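PDB 6T1B: purine nucleoside phosphorylase YlmD from Geobacillus stearothermophilus, which catalyses the phosphorolysis of adenosine, inosine and S-methyl-5'-thioadenosine to free base and ribose 1-phosphate products, and also deaminates adenosine, using zinc. Local coordinates for residues A[122-127]-A[261-266]; A[29-34]-A[250-255]. One frame throughout, in Å; residues are numbered along the deposited sequence.

Contact 1: A[122-127]-A[261-266]; sequences CFADCV and TGRMLA. With NOS (inosine), chain B.
With CG anti to the carbonyl carbon (chi1 -60°) and the chain bent at chi2 (-70°), R263 passes its CB and CG over CB of C122, then runs on past CB of A124 to the bound inosine. Its NE donates to O4' of the ribose at 3.0 Å, almost straight (N-H...O 175°) and near the guanidinium plane. NH1 turns back to the O of G262 (3.0 Å), approaching from above that carbonyl's plane; the two bonds together fix the rotation of the guanidinium. The backbones form an antiparallel ladder. F123 and M264 make its hydrogen-bonded pair, F123 N to M264 O at 2.9 Å and M264 N to F123 O at 2.8 Å, while C122 faces L265 in the non-hydrogen-bonded pair. On the F123 side of the sheet, CE2 of that ring meets CB of A266 at 3.5 Å, and the doubly bent M264 curls SD and CE around F123 O. On the other side SG of C122 lies 3.6 Å from C6 of the purine. The backbone O of C122 accepts from O5' of the ribose (3.1 Å). Strand 118-123 ends and strand 264-269 begins here, an antiparallel pair bordering the inosine pocket of this YfiH/LACC1-family enzyme.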
loop_
_atom_site.group_PDB
_atom_site.type_symbol
_atom_site.label_atom_id
_atom_site.label_comp_id
_atom_site.label_asym_id
_atom_site.label_seq_id
_atom_site.Cartn_x
_atom_site.Cartn_y
_atom_site.Cartn_z
ATOM N N CYS A 122 4.078 2.324 -4.615
ATOM C CA CYS A 122 3.916 3.760 -4.502
ATOM C C CYS A 122 2.479 4.155 -4.227
ATOM O O CYS A 122 1.554 3.533 -4.778
ATOM C CB CYS A 122 4.345 4.408 -5.814
ATOM S SG CYS A 122 6.129 4.457 -6.070
ATOM N N PHE A 123 2.299 5.223 -3.432
ATOM C CA PHE A 123 0.991 5.633 -2.957
ATOM C C PHE A 123 0.906 7.146 -2.825
ATOM O O PHE A 123 1.865 7.800 -2.405
ATOM C CB PHE A 123 0.713 5.032 -1.576
ATOM C CG PHE A 123 0.509 3.576 -1.636
ATOM C CD1 PHE A 123 -0.750 3.068 -1.888
ATOM C CD2 PHE A 123 1.575 2.714 -1.559
ATOM C CE1 PHE A 123 -0.952 1.704 -2.012
ATOM C CE2 PHE A 123 1.374 1.343 -1.689
ATOM C CZ PHE A 123 0.113 0.848 -1.925
ATOM N N ALA A 124 -0.286 7.704 -3.086
ATOM C CA ALA A 124 -0.608 9.083 -2.739
ATOM C C ALA A 124 -2.127 9.275 -2.679
ATOM O O ALA A 124 -2.686 10.136 -3.345
ATOM C CB ALA A 124 0.027 10.064 -3.711
ATOM N N ASP A 125 -2.776 8.415 -1.893
ATOM C CA ASP A 125 -4.199 8.458 -1.556
ATOM C C ASP A 125 -4.753 7.019 -1.514
ATOM O O ASP A 125 -5.599 6.707 -0.684
ATOM C CB ASP A 125 -5.087 9.240 -2.518
ATOM C CG ASP A 125 -5.069 10.746 -2.298
ATOM O OD1 ASP A 125 -5.578 11.408 -3.210
ATOM O OD2 ASP A 125 -4.614 11.271 -1.239
ATOM N N CYS A 126 -4.306 6.150 -2.414
ATOM C CA CYS A 126 -4.866 4.799 -2.494
ATOM C C CYS A 126 -4.448 4.011 -1.263
ATOM O O CYS A 126 -3.494 4.353 -0.575
ATOM C CB CYS A 126 -4.409 4.126 -3.778
ATOM S SG CYS A 126 -5.091 4.901 -5.275
ATOM N N VAL A 127 -5.169 2.936 -0.996
ATOM C CA VAL A 127 -4.956 2.196 0.236
ATOM C C VAL A 127 -3.771 1.244 0.141
ATOM O O VAL A 127 -3.764 0.341 -0.710
ATOM C CB VAL A 127 -6.219 1.407 0.641
ATOM C CG1 VAL A 127 -5.977 0.702 1.965
ATOM C CG2 VAL A 127 -7.413 2.323 0.708
ATOM N N THR A 261 1.803 15.478 -8.215
ATOM C CA THR A 261 2.395 15.334 -6.899
ATOM C C THR A 261 3.304 14.113 -6.898
ATOM O O THR A 261 3.364 13.341 -7.864
ATOM C CB THR A 261 1.304 15.257 -5.821
ATOM O OG1 THR A 261 1.909 15.466 -4.533
ATOM C CG2 THR A 261 0.534 13.957 -5.882
ATOM N N GLY A 262 4.014 13.954 -5.777
ATOM C CA GLY A 262 4.900 12.829 -5.601
ATOM C C GLY A 262 4.150 11.584 -5.152
ATOM O O GLY A 262 2.917 11.522 -5.067
ATOM N N ARG A 263 4.939 10.561 -4.871
ATOM C CA ARG A 263 4.458 9.330 -4.280
ATOM C C ARG A 263 5.287 8.944 -3.062
ATOM O O ARG A 263 6.522 9.050 -3.069
ATOM C CB ARG A 263 4.544 8.175 -5.279
ATOM C CG ARG A 263 3.744 8.366 -6.544
ATOM C CD ARG A 263 2.258 8.293 -6.261
ATOM N NE ARG A 263 1.458 8.414 -7.473
ATOM C CZ ARG A 263 0.929 9.550 -7.912
ATOM N NH1 ARG A 263 1.103 10.684 -7.252
ATOM N NH2 ARG A 263 0.214 9.567 -9.034
ATOM N N MET A 264 4.584 8.516 -2.021
ATOM C CA MET A 264 5.237 7.828 -0.927
ATOM C C MET A 264 5.486 6.374 -1.340
ATOM O O MET A 264 4.838 5.855 -2.243
ATOM C CB MET A 264 4.350 7.816 0.306
ATOM C CG MET A 264 4.041 9.166 0.937
ATOM S SD MET A 264 2.680 10.090 0.209
ATOM C CE MET A 264 1.257 9.127 0.742
ATOM N N LEU A 265 6.426 5.724 -0.660
ATOM C CA LEU A 265 6.660 4.303 -0.857
ATOM C C LEU A 265 6.172 3.574 0.390
ATOM O O LEU A 265 6.584 3.917 1.510
ATOM C CB LEU A 265 8.141 4.002 -1.005
ATOM C CG LEU A 265 8.500 2.646 -1.593
ATOM C CD1 LEU A 265 8.271 2.690 -3.116
ATOM C CD2 LEU A 265 9.899 2.234 -1.225
ATOM N N ALA A 266 5.311 2.594 0.186
ATOM C CA ALA A 266 5.010 1.579 1.188
ATOM C C ALA A 266 5.946 0.411 0.936
ATOM O O ALA A 266 6.223 0.054 -0.216
ATOM C CB ALA A 266 3.573 1.092 1.043
HETATM N N9 NOS B . 3.069 5.814 -10.354
HETATM C C4 NOS B . 3.790 4.739 -9.989
HETATM N N3 NOS B . 3.437 3.339 -9.653
HETATM C C2 NOS B . 4.481 2.405 -9.337
HETATM N N1 NOS B . 5.862 2.799 -9.335
HETATM C C6 NOS B . 6.255 4.120 -9.646
HETATM O O6 NOS B . 7.425 4.390 -9.614
HETATM C C5 NOS B . 5.115 5.103 -9.981
HETATM N N7 NOS B . 5.168 6.365 -10.273
HETATM C C8 NOS B . 3.940 6.816 -10.514
HETATM C "C5'" NOS B . 0.116 4.334 -7.599
HETATM O "O5'" NOS B . -0.623 4.891 -6.516
HETATM C "C4'" NOS B . -0.055 5.157 -8.851
HETATM O "O4'" NOS B . 1.160 5.907 -9.072
HETATM C "C1'" NOS B . 1.597 5.745 -10.405
HETATM C "C2'" NOS B . 0.983 4.442 -10.908
HETATM O "O2'" NOS B . 0.792 4.493 -12.316
HETATM C "C3'" NOS B . -0.335 4.374 -10.135
HETATM O "O3'" NOS B . -1.363 5.049 -10.881
#

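Contact 2: A[29-34]-A[250-255]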
loop_
_atom_site.group_PDB
_atom_site.type_symbol
_atom_site.label_atom_id
_atom_site.label_comp_id
_atom_site.label_asym_id
_atom_site.label_seq_id
_atom_site.Cartn_x
_atom_site.Cartn_y
_atom_site.Cartn_z
ATOM N N THR A 29 6.813 5.917 3.655
ATOM C CA THR A 29 7.594 7.154 3.736
ATOM C C THR A 29 6.675 8.367 3.877
ATOM O O THR A 29 5.489 8.307 3.558
ATOM C CB THR A 29 8.484 7.329 2.494
ATOM O OG1 THR A 29 7.705 7.349 1.304
ATOM C CG2 THR A 29 9.494 6.212 2.398
ATOM N N THR A 30 7.251 9.480 4.361
ATOM C CA THR A 30 6.603 10.785 4.313
ATOM C C THR A 30 7.268 11.591 3.200
ATOM O O THR A 30 8.204 11.136 2.547
ATOM C CB THR A 30 6.723 11.551 5.629
ATOM O OG1 THR A 30 8.075 11.996 5.732
ATOM C CG2 THR A 30 6.286 10.696 6.788
ATOM N N LYS A 31 6.816 12.816 3.013
ATOM C CA LYS A 31 7.246 13.565 1.843
ATOM C C LYS A 31 8.579 14.249 2.037
ATOM O O LYS A 31 9.071 14.884 1.094
ATOM C CB LYS A 31 6.183 14.610 1.466
ATOM C CG LYS A 31 6.007 15.657 2.466
ATOM C CD LYS A 31 4.635 16.346 2.437
ATOM C CE LYS A 31 4.219 16.814 1.059
ATOM N NZ LYS A 31 3.156 17.897 1.183
ATOM N N HIS A 32 9.172 14.207 3.231
ATOM C CA HIS A 32 10.335 15.021 3.541
ATOM C C HIS A 32 11.648 14.243 3.542
ATOM O O HIS A 32 11.676 13.034 3.762
ATOM C CB HIS A 32 10.114 15.685 4.881
ATOM C CG HIS A 32 8.933 16.594 4.871
ATOM N ND1 HIS A 32 8.893 17.732 4.098
ATOM C CD2 HIS A 32 7.727 16.492 5.479
ATOM C CE1 HIS A 32 7.716 18.314 4.259
ATOM N NE2 HIS A 32 7.001 17.591 5.104
ATOM N N GLY A 33 12.730 14.970 3.292
ATOM C CA GLY A 33 14.071 14.419 3.350
ATOM C C GLY A 33 14.682 14.065 2.013
ATOM O O GLY A 33 15.757 13.456 1.988
ATOM N N GLY A 34 14.062 14.457 0.908
ATOM C CA GLY A 34 14.505 14.068 -0.408
ATOM C C GLY A 34 15.106 15.191 -1.228
ATOM O O GLY A 34 15.467 16.258 -0.722
ATOM N N LEU A 250 2.668 15.776 6.015
ATOM C CA LEU A 250 3.352 14.502 5.941
ATOM C C LEU A 250 3.286 13.888 4.558
ATOM O O LEU A 250 4.214 13.179 4.178
ATOM C CB LEU A 250 2.751 13.475 6.908
ATOM C CG LEU A 250 3.116 13.564 8.382
ATOM C CD1 LEU A 250 2.485 12.391 9.125
ATOM C CD2 LEU A 250 4.616 13.589 8.555
ATOM N N PHE A 251 2.198 14.110 3.796
ATOM C CA PHE A 251 1.897 13.274 2.651
ATOM C C PHE A 251 1.601 14.006 1.354
ATOM O O PHE A 251 0.984 15.080 1.360
ATOM C CB PHE A 251 0.691 12.377 2.922
ATOM C CG PHE A 251 0.854 11.481 4.119
ATOM C CD1 PHE A 251 -0.030 11.562 5.177
ATOM C CD2 PHE A 251 1.854 10.535 4.164
ATOM C CE1 PHE A 251 0.082 10.714 6.277
ATOM C CE2 PHE A 251 1.981 9.687 5.246
ATOM C CZ PHE A 251 1.081 9.791 6.308
ATOM N N PHE A 252 2.076 13.419 0.245
ATOM C CA PHE A 252 1.551 13.730 -1.068
ATOM C C PHE A 252 0.119 13.210 -1.139
ATOM O O PHE A 252 -0.207 12.170 -0.572
ATOM C CB PHE A 252 2.339 13.021 -2.162
ATOM C CG PHE A 252 3.815 13.322 -2.157
ATOM C CD1 PHE A 252 4.741 12.300 -1.881
ATOM C CD2 PHE A 252 4.304 14.584 -2.442
ATOM C CE1 PHE A 252 6.111 12.578 -1.880
ATOM C CE2 PHE A 252 5.655 14.845 -2.435
ATOM C CZ PHE A 252 6.554 13.819 -2.176
ATOM N N SER A 253 -0.726 13.898 -1.903
ATOM C CA SER A 253 -2.103 13.476 -2.095
ATOM C C SER A 253 -2.517 13.801 -3.520
ATOM O O SER A 253 -2.593 14.971 -3.883
ATOM C CB SER A 253 -3.045 14.180 -1.114
ATOM O OG SER A 253 -4.399 13.945 -1.438
ATOM N N HIS A 254 -2.809 12.770 -4.303
ATOM C CA HIS A 254 -3.285 13.002 -5.667
ATOM C C HIS A 254 -4.487 13.925 -5.701
ATOM O O HIS A 254 -4.571 14.813 -6.557
ATOM C CB HIS A 254 -3.620 11.645 -6.274
ATOM C CG HIS A 254 -4.243 11.726 -7.627
ATOM N ND1 HIS A 254 -3.497 11.917 -8.768
ATOM C CD2 HIS A 254 -5.533 11.651 -8.020
ATOM C CE1 HIS A 254 -4.304 11.959 -9.810
ATOM N NE2 HIS A 254 -5.547 11.804 -9.385
ATOM N N ARG A 255 -5.426 13.749 -4.775
ATOM C CA ARG A 255 -6.622 14.577 -4.789
ATOM C C ARG A 255 -6.322 15.990 -4.301
ATOM O O ARG A 255 -6.685 16.970 -4.960
ATOM C CB ARG A 255 -7.749 13.947 -3.979
ATOM C CG ARG A 255 -9.033 14.769 -4.045
ATOM C CD ARG A 255 -10.249 14.005 -3.539
ATOM N NE ARG A 255 -10.813 13.144 -4.574
ATOM C CZ ARG A 255 -12.095 13.125 -4.940
ATOM N NH1 ARG A 255 -12.990 13.909 -4.345
ATOM N NH2 ARG A 255 -12.481 12.293 -5.895
#
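K31 N donates to L250 O across 2.9 Å, with an N-H...O angle of 140°, where two irregular backbone segments meet, T30 CA and L250 CA lying 5.2 Å apart. The arrangement is loop-to-loop packing beside the mixed sheet of strands 25-29 and 264-269: the segment 29-34 leaves the first of these strands, and the segment 250-255 belongs to the long connection leading into the second. K31 makes the largest share of the contact. Its CG stands between the backbone N and the carbonyl carbon (chi1 66°), and from there the aliphatic chain runs along the backbone of L250 and F251, with CD 3.5 Å from the carbonyl carbon of L250. CB of K31 also rests over one face of the F252 ring, a CH-pi contact 3.9 Å from the centroid and 17° off the ring normal. The lysine's ammonium group has its hydrogen bond to the O of E248, so backbone on the same connection holds the far end of the chain. Beside it, the side chains of T30 and L250 cross obliquely, CG2 meeting CD2. F251 turns a ring edge to the backbone of T29, and the ring also packs against L14 and M264. Within 250-255, L250 CB lies over the centre of one F251 ring face. CB of T30 completes the approach, 3.3 Å from the same L250 O that accepts from K31 N.

In the fold
The centres of contacts 1 and 2 lie about 8 Å apart, and their segments alternate along the chain. T29 ends strand 25-29, which pairs with strand 264-269 on the side away from strand 118-123; its OG1 accepts from L265 N. Residues 250-255 bind directly to the 122-127 turn: D125 OD2 lies 2.7 Å from S253 OG, and A124 O lies 2.8 Å from H254 N, both probable hydrogen bonds. That turn leads to C126, which binds the catalytic zinc with H81 and H143. M264 touches T29, F251 and F252, joining both contacts. Contact 1 meets inosine directly, whereas the F252 side chain in contact 2 remains about 10 Å from it.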